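Local coordinates for ureidoglycolate hydrolase (PDB 4PXE), which hydrolyses (S)-ureidoglycolate to glyoxylate, ammonium and carbon dioxide with two manganese ions per subunit, a late step in plant purine breakdown, at residues A227-P231 against M372-Y377; F204-H208 against Y377-L381. All coordinates share one frame; numbering follows the deposited sequence.

Contact 1 of 2, residues A227-P231 against M372-Y377. With GLV (glyoxylic acid), chain E.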
ATOM      1  N   ALA A 227     -34.937   9.965   0.936  1.00 14.73           N
ATOM      2  CA  ALA A 227     -34.325   9.237  -0.162  1.00 14.29           C
ATOM      3  C   ALA A 227     -32.857   9.024   0.157  1.00 14.79           C
ATOM      4  O   ALA A 227     -32.289   9.727   0.991  1.00 14.87           O
ATOM      5  CB  ALA A 227     -34.469  10.020  -1.470  1.00 17.23           C
ATOM      6  N   ILE A 228     -32.260   8.049  -0.515  1.00 14.99           N
ATOM      7  CA  ILE A 228     -30.840   7.744  -0.372  1.00 13.92           C
ATOM      8  C   ILE A 228     -30.204   7.832  -1.759  1.00 15.50           C
ATOM      9  O   ILE A 228     -30.719   7.245  -2.708  1.00 17.03           O
ATOM     10  CB  ILE A 228     -30.643   6.321   0.189  1.00 13.18           C
ATOM     11  CG1 ILE A 228     -31.264   6.196   1.585  1.00 15.54           C
ATOM     12  CG2 ILE A 228     -29.143   5.952   0.200  1.00 14.79           C
ATOM     13  CD1 ILE A 228     -31.270   4.780   2.130  1.00 15.57           C
ATOM     14  N   ALA A 229     -29.089   8.557  -1.872  1.00 14.08           N
ATOM     15  CA  ALA A 229     -28.402   8.747  -3.152  1.00 15.66           C
ATOM     16  C   ALA A 229     -27.902   7.435  -3.757  1.00 15.56           C
ATOM     17  O   ALA A 229     -27.723   6.434  -3.056  1.00 15.41           O
ATOM     18  CB  ALA A 229     -27.262   9.747  -2.991  1.00 15.75           C
ATOM     19  N   ALA A 230     -27.695   7.459  -5.075  1.00 15.39           N
ATOM     20  CA  ALA A 230     -27.341   6.275  -5.851  1.00 15.75           C
ATOM     21  C   ALA A 230     -25.830   6.036  -5.867  1.00 14.09           C
ATOM     22  O   ALA A 230     -25.082   6.840  -6.426  1.00 15.67           O
ATOM     23  CB  ALA A 230     -27.840   6.441  -7.271  1.00 16.44           C
ATOM     24  N   PRO A 231     -25.388   4.927  -5.260  1.00 12.82           N
ATOM     25  CA  PRO A 231     -23.944   4.700  -5.136  1.00 13.70           C
ATOM     26  C   PRO A 231     -23.371   3.741  -6.180  1.00 15.45           C
ATOM     27  O   PRO A 231     -24.031   2.782  -6.587  1.00 15.51           O
ATOM     28  CB  PRO A 231     -23.838   4.056  -3.755  1.00 15.25           C
ATOM     29  CG  PRO A 231     -25.106   3.220  -3.663  1.00 15.03           C
ATOM     30  CD  PRO A 231     -26.165   3.970  -4.453  1.00 15.21           C
ATOM     31  N   MET A 372     -34.973  15.457   4.593  1.00 14.99           N
ATOM     32  CA  MET A 372     -33.685  15.564   3.910  1.00 15.04           C
ATOM     33  C   MET A 372     -33.298  14.246   3.270  1.00 13.70           C
ATOM     34  O   MET A 372     -33.921  13.218   3.526  1.00 14.87           O
ATOM     35  CB  MET A 372     -32.599  16.064   4.874  1.00 20.12           C
ATOM     36  CG  MET A 372     -32.375  15.173   6.084  1.00 16.10           C
ATOM     37  SD  MET A 372     -31.462  15.949   7.447  1.00 17.12           S
ATOM     38  CE  MET A 372     -29.926  16.359   6.636  1.00 17.14           C
ATOM     39  N   ILE A 373     -32.274  14.281   2.423  1.00 15.46           N
ATOM     40  CA  ILE A 373     -31.812  13.064   1.770  1.00 15.79           C
ATOM     41  C   ILE A 373     -30.527  12.565   2.420  1.00 15.65           C
ATOM     42  O   ILE A 373     -29.833  13.319   3.104  1.00 17.65           O
ATOM     43  CB  ILE A 373     -31.583  13.262   0.255  1.00 17.51           C
ATOM     44  CG1 ILE A 373     -30.313  14.086  -0.005  1.00 21.24           C
ATOM     45  CG2 ILE A 373     -32.823  13.879  -0.391  1.00 21.83           C
ATOM     46  CD1 ILE A 373     -29.597  13.735  -1.300  1.00 26.07           C
ATOM     47  N   SER A 374     -30.239  11.285   2.229  1.00 13.32           N
ATOM     48  CA  SER A 374     -28.955  10.740   2.649  1.00 13.25           C
ATOM     49  C   SER A 374     -27.993  10.730   1.467  1.00 13.76           C
ATOM     50  O   SER A 374     -28.335  10.264   0.378  1.00 15.00           O
ATOM     51  CB  SER A 374     -29.121   9.326   3.192  1.00 13.60           C
ATOM     52  OG  SER A 374     -27.871   8.803   3.619  1.00 13.82           O
ATOM     53  N   ARG A 375     -26.791  11.249   1.696  1.00 13.14           N
ATOM     54  CA  ARG A 375     -25.723  11.213   0.692  1.00 14.31           C
ATOM     55  C   ARG A 375     -24.945   9.902   0.809  1.00 15.02           C
ATOM     56  O   ARG A 375     -24.590   9.268  -0.197  1.00 14.34           O
ATOM     57  CB  ARG A 375     -24.801  12.421   0.857  1.00 13.46           C
ATOM     58  CG  ARG A 375     -25.520  13.762   0.709  1.00 14.13           C
ATOM     59  CD  ARG A 375     -24.528  14.902   0.612  1.00 15.04           C
ATOM     60  NE  ARG A 375     -25.191  16.206   0.587  1.00 15.46           N
ATOM     61  CZ  ARG A 375     -25.780  16.730  -0.485  1.00 18.04           C
ATOM     62  NH1 ARG A 375     -25.807  16.063  -1.633  1.00 18.61           N
ATOM     63  NH2 ARG A 375     -26.344  17.930  -0.410  1.00 19.45           N
ATOM     64  N   ALA A 376     -24.661   9.512   2.043  1.00 13.42           N
ATOM     65  CA  ALA A 376     -24.122   8.192   2.331  1.00 12.88           C
ATOM     66  C   ALA A 376     -25.122   7.126   1.918  1.00 13.18           C
ATOM     67  O   ALA A 376     -26.328   7.382   1.849  1.00 13.98           O
ATOM     68  CB  ALA A 376     -23.813   8.073   3.818  1.00 13.44           C
ATOM     69  N   TYR A 377     -24.635   5.920   1.642  1.00 13.75           N
ATOM     70  CA  TYR A 377     -25.554   4.786   1.537  1.00 13.92           C
ATOM     71  C   TYR A 377     -25.620   4.073   2.882  1.00 13.59           C
ATOM     72  O   TYR A 377     -24.835   4.367   3.802  1.00 13.75           O
ATOM     73  CB  TYR A 377     -25.183   3.830   0.377  1.00 14.72           C
ATOM     74  CG  TYR A 377     -23.757   3.310   0.426  1.00 14.94           C
ATOM     75  CD1 TYR A 377     -22.749   3.864  -0.376  1.00 12.82           C
ATOM     76  CD2 TYR A 377     -23.414   2.266   1.281  1.00 13.10           C
ATOM     77  CE1 TYR A 377     -21.433   3.386  -0.313  1.00 14.76           C
ATOM     78  CE2 TYR A 377     -22.118   1.786   1.350  1.00 16.03           C
ATOM     79  CZ  TYR A 377     -21.138   2.336   0.553  1.00 14.84           C
ATOM     80  OH  TYR A 377     -19.846   1.856   0.638  1.00 16.09           O
TER
HETATM   81  C1  GLV E 503     -20.884   3.810   3.747  1.00 15.82           C
HETATM   82  O1  GLV E 503     -22.170   3.685   4.247  1.00 16.76           O
HETATM   83  C2  GLV E 503     -20.720   4.905   2.753  1.00 13.91           C
HETATM   84  O2  GLV E 503     -21.729   5.623   2.455  1.00 13.73           O
HETATM   85  O3  GLV E 503     -19.587   5.109   2.225  1.00 14.59           O
HETATM   86  O   HOH W   1     -25.076   6.832  -1.674  1.00 15.77           O
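A227 O accepts from the N-H of S374, which meets it in the carbonyl plane, with 2.9 Å between N and O and 174° at the hydrogen. A229 N then donates to S374 O at 2.9 Å, so both backbone bonds of S374 flank I228, the signature of a parallel bridge. One residue further along, water 1 donates to both A229 O and R375 O and joins the two backbones. Traced outward, the side chain of Y377 begins with CB 4.1 Å from P231 CG. With CG between the backbone N and the carbonyl carbon (chi1 55°), the ring is swung so that CD1 touches P231 CB at 3.6 Å and one face carries the glyoxylate. O2 of the ligand sits over the ring centre, near CG and CD1; CD2 is close to O1, CE1 to C2 and CE2 to C1, CZ comes within 3.4 Å of C2, and the OH at the tip is 3.6 Å from O3. N294 of the second subunit hydrogen-bonds the same ligand. Y377 N donates to glyoxylate O2 at 3.0 Å, though bent to 146°. Further back, S374 OG donates to A376 O at 2.7 Å, tilted from that carbonyl's plane, and also bonds H378. The end of strand 369-374 thus passes into a substrate-binding turn that offers the acid both a backbone N-H and an aromatic face.

Contact 2 of 2, residues F204-H208 against Y377-L381. With MN (manganese (II) ion), chain C; GLV (glyoxylic acid), chain E.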
ATOM      1  N   PHE A 204     -39.056  -1.161   7.920  1.00 17.40           N
ATOM      2  CA  PHE A 204     -37.682  -1.145   8.426  1.00 16.16           C
ATOM      3  C   PHE A 204     -37.232   0.292   8.688  1.00 13.99           C
ATOM      4  O   PHE A 204     -37.339   1.147   7.813  1.00 16.55           O
ATOM      5  CB  PHE A 204     -36.701  -1.803   7.440  1.00 16.85           C
ATOM      6  CG  PHE A 204     -35.272  -1.665   7.872  1.00 14.23           C
ATOM      7  CD1 PHE A 204     -34.751  -2.517   8.827  1.00 15.89           C
ATOM      8  CD2 PHE A 204     -34.468  -0.652   7.371  1.00 15.96           C
ATOM      9  CE1 PHE A 204     -33.447  -2.372   9.271  1.00 13.88           C
ATOM     10  CE2 PHE A 204     -33.169  -0.505   7.809  1.00 14.82           C
ATOM     11  CZ  PHE A 204     -32.664  -1.366   8.761  1.00 13.74           C
ATOM     12  N   LEU A 205     -36.709   0.545   9.887  1.00 15.85           N
ATOM     13  CA  LEU A 205     -36.227   1.875  10.268  1.00 15.75           C
ATOM     14  C   LEU A 205     -34.754   1.819  10.622  1.00 14.42           C
ATOM     15  O   LEU A 205     -34.327   0.892  11.296  1.00 16.05           O
ATOM     16  CB  LEU A 205     -36.964   2.355  11.521  1.00 18.49           C
ATOM     17  CG  LEU A 205     -38.465   2.134  11.596  1.00 20.01           C
ATOM     18  CD1 LEU A 205     -38.969   2.648  12.938  1.00 20.45           C
ATOM     19  CD2 LEU A 205     -39.159   2.841  10.451  1.00 24.22           C
ATOM     20  N   GLU A 206     -33.984   2.821  10.210  1.00 13.41           N
ATOM     21  CA  GLU A 206     -32.588   2.913  10.638  1.00 13.35           C
ATOM     22  C   GLU A 206     -32.287   4.271  11.255  1.00 11.15           C
ATOM     23  O   GLU A 206     -32.497   5.308  10.626  1.00 12.95           O
ATOM     24  CB  GLU A 206     -31.652   2.666   9.452  1.00 12.18           C
ATOM     25  CG  GLU A 206     -30.162   2.664   9.827  1.00 13.33           C
ATOM     26  CD  GLU A 206     -29.254   2.108   8.740  1.00 14.35           C
ATOM     27  OE1 GLU A 206     -29.716   1.862   7.596  1.00 13.52           O
ATOM     28  OE2 GLU A 206     -28.058   1.905   9.039  1.00 13.79           O
ATOM     29  N   LEU A 207     -31.812   4.258  12.496  1.00 12.93           N
ATOM     30  CA  LEU A 207     -31.326   5.464  13.170  1.00 11.30           C
ATOM     31  C   LEU A 207     -29.844   5.626  12.818  1.00 11.41           C
ATOM     32  O   LEU A 207     -29.096   4.651  12.897  1.00 12.46           O
ATOM     33  CB  LEU A 207     -31.501   5.289  14.678  1.00 12.12           C
ATOM     34  CG  LEU A 207     -30.827   6.326  15.587  1.00 12.26           C
ATOM     35  CD1 LEU A 207     -31.383   7.734  15.365  1.00 13.96           C
ATOM     36  CD2 LEU A 207     -30.958   5.906  17.038  1.00 13.15           C
ATOM     37  N   HIS A 208     -29.415   6.823  12.422  1.00 10.56           N
ATOM     38  CA  HIS A 208     -28.032   7.007  11.965  1.00 10.78           C
ATOM     39  C   HIS A 208     -27.602   8.459  12.139  1.00 11.78           C
ATOM     40  O   HIS A 208     -28.417   9.381  12.007  1.00 11.13           O
ATOM     41  CB  HIS A 208     -27.890   6.581  10.483  1.00 11.39           C
ATOM     42  CG  HIS A 208     -26.492   6.184  10.086  1.00 10.86           C
ATOM     43  ND1 HIS A 208     -25.466   7.093   9.928  1.00 10.62           N
ATOM     44  CD2 HIS A 208     -25.956   4.967   9.822  1.00 11.22           C
ATOM     45  CE1 HIS A 208     -24.358   6.456   9.588  1.00 10.95           C
ATOM     46  NE2 HIS A 208     -24.629   5.165   9.518  1.00 11.24           N
ATOM     47  N   TYR A 377     -24.635   5.920   1.642  1.00 13.75           N
ATOM     48  CA  TYR A 377     -25.554   4.786   1.537  1.00 13.92           C
ATOM     49  C   TYR A 377     -25.620   4.073   2.882  1.00 13.59           C
ATOM     50  O   TYR A 377     -24.835   4.367   3.802  1.00 13.75           O
ATOM     51  CB  TYR A 377     -25.183   3.830   0.377  1.00 14.72           C
ATOM     52  CG  TYR A 377     -23.757   3.310   0.426  1.00 14.94           C
ATOM     53  CD1 TYR A 377     -22.749   3.864  -0.376  1.00 12.82           C
ATOM     54  CD2 TYR A 377     -23.414   2.266   1.281  1.00 13.10           C
ATOM     55  CE1 TYR A 377     -21.433   3.386  -0.313  1.00 14.76           C
ATOM     56  CE2 TYR A 377     -22.118   1.786   1.350  1.00 16.03           C
ATOM     57  CZ  TYR A 377     -21.138   2.336   0.553  1.00 14.84           C
ATOM     58  OH  TYR A 377     -19.846   1.856   0.638  1.00 16.09           O
ATOM     59  N   HIS A 378     -26.584   3.166   3.013  1.00 13.82           N
ATOM     60  CA  HIS A 378     -26.872   2.492   4.271  1.00 13.32           C
ATOM     61  C   HIS A 378     -27.527   1.165   3.958  1.00 13.96           C
ATOM     62  O   HIS A 378     -28.010   0.963   2.851  1.00 14.01           O
ATOM     63  CB  HIS A 378     -27.872   3.304   5.095  1.00 13.92           C
ATOM     64  CG  HIS A 378     -27.430   4.697   5.408  1.00 12.23           C
ATOM     65  ND1 HIS A 378     -26.569   4.994   6.445  1.00 13.46           N
ATOM     66  CD2 HIS A 378     -27.758   5.881   4.841  1.00 11.58           C
ATOM     67  CE1 HIS A 378     -26.384   6.299   6.496  1.00 13.97           C
ATOM     68  NE2 HIS A 378     -27.096   6.862   5.536  1.00 12.45           N
ATOM     69  N   ASP A 379     -27.606   0.287   4.947  1.00 13.83           N
ATOM     70  CA  ASP A 379     -28.404  -0.930   4.808  1.00 15.07           C
ATOM     71  C   ASP A 379     -29.857  -0.652   4.422  1.00 14.82           C
ATOM     72  O   ASP A 379     -30.483  -1.463   3.741  1.00 15.60           O
ATOM     73  CB  ASP A 379     -28.323  -1.755   6.092  1.00 13.98           C
ATOM     74  CG  ASP A 379     -26.923  -2.307   6.315  1.00 15.45           C
ATOM     75  OD1 ASP A 379     -26.482  -3.084   5.446  1.00 17.69           O
ATOM     76  OD2 ASP A 379     -26.261  -1.963   7.322  1.00 15.99           O
ATOM     77  N   SER A 380     -30.380   0.496   4.844  1.00 13.09           N
ATOM     78  CA  SER A 380     -31.720   0.939   4.457  1.00 14.13           C
ATOM     79  C   SER A 380     -31.918   0.940   2.938  1.00 15.50           C
ATOM     80  O   SER A 380     -33.030   0.719   2.457  1.00 15.50           O
ATOM     81  CB  SER A 380     -31.984   2.341   5.017  1.00 14.02           C
ATOM     82  OG  SER A 380     -32.135   2.317   6.426  1.00 16.15           O
ATOM     83  N   LEU A 381     -30.850   1.183   2.181  1.00 13.73           N
ATOM     84  CA  LEU A 381     -30.952   1.247   0.724  1.00 15.37           C
ATOM     85  C   LEU A 381     -31.455  -0.085   0.167  1.00 18.52           C
ATOM     86  O   LEU A 381     -32.267  -0.119  -0.766  1.00 17.61           O
ATOM     87  CB  LEU A 381     -29.589   1.597   0.110  1.00 15.43           C
ATOM     88  CG  LEU A 381     -29.515   1.667  -1.416  1.00 16.56           C
ATOM     89  CD1 LEU A 381     -30.460   2.721  -1.938  1.00 18.76           C
ATOM     90  CD2 LEU A 381     -28.097   1.976  -1.844  1.00 15.13           C
TER
HETATM   91 MN    MN C 501     -23.123   3.792   8.399  1.00 11.58          MN
HETATM   92  C1  GLV E 503     -20.884   3.810   3.747  1.00 15.82           C
HETATM   93  O1  GLV E 503     -22.170   3.685   4.247  1.00 16.76           O
HETATM   94  C2  GLV E 503     -20.720   4.905   2.753  1.00 13.91           C
HETATM   95  O2  GLV E 503     -21.729   5.623   2.455  1.00 13.73           O
HETATM   96  O3  GLV E 503     -19.587   5.109   2.225  1.00 14.59           O
HETATM   97  O   HOH W   2     -26.417   0.716   7.459  1.00 13.04           O
HETATM   98  O   HOH W   3     -24.865   2.956   7.288  1.00 14.22           O
HETATM   99  O   HOH W   4     -21.508   3.263   6.970  1.00 17.49           O
HETATM  100  O   HOH W   5     -23.360   5.424   6.549  1.00 16.20           O
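At the catalytic manganese site of this M20-family enzyme, H208, a ligand of the ion, meets H378 edge-to-face. The edge of H378 points at the face of H208, with centroids 4.4 Å apart and planes at 66°, and H378 CE1 stands over the centre of the H208 ring. H208 NE2 binds manganese at 2.3 Å, beside H92 and D103; H378 ND1 lies 2.8 Å from water 3, itself a ligand of the ion. Behind this pair E206, extended with CG opposite the backbone N (chi1 -177°), reaches helix 379-383. Its OE1 accepts twice: from S380 OG at 2.7 Å through the anti lone pair, and from S380 N at 3.1 Å. The same hydroxyl lies at the F204 ring edge, 3.3 Å from CE2. With an alanine in place of Y377 the ring under the glyoxylate is gone, and the acid would probably be freer to turn away from metal-bound water 4, which donates to its O1. Water 2 donates to E206 OE2 and D379 OD2 and accepts from D379 N, bridging two carboxylates 4.6 Å apart at OE2 and OD2; with S91 bonding E206 and S149 bonding D379, it probably eases their mutual repulsion.

Of the four segments, the chain reaches 204-208 on strand 201-209 first, and these residues wait for a partner 169 residues later. It then enters strand 222-239, where 227-231 begins the inner loop that 372-377 closes as contact 1. Contact 2 follows at once, when 377-381 returns to 204-208, so the first loop is nested within the second. Y377 belongs to both contacts and marks the passage from strand 369-374 to helix 379-383. The two also pack directly: I228 CD1 lies 3.6 Å from L381 N, and P231 CG is 3.7 Å from L381 CD2. Together they tie strands 222-239 and 201-209 to one strand-turn-helix segment beside the glyoxylate.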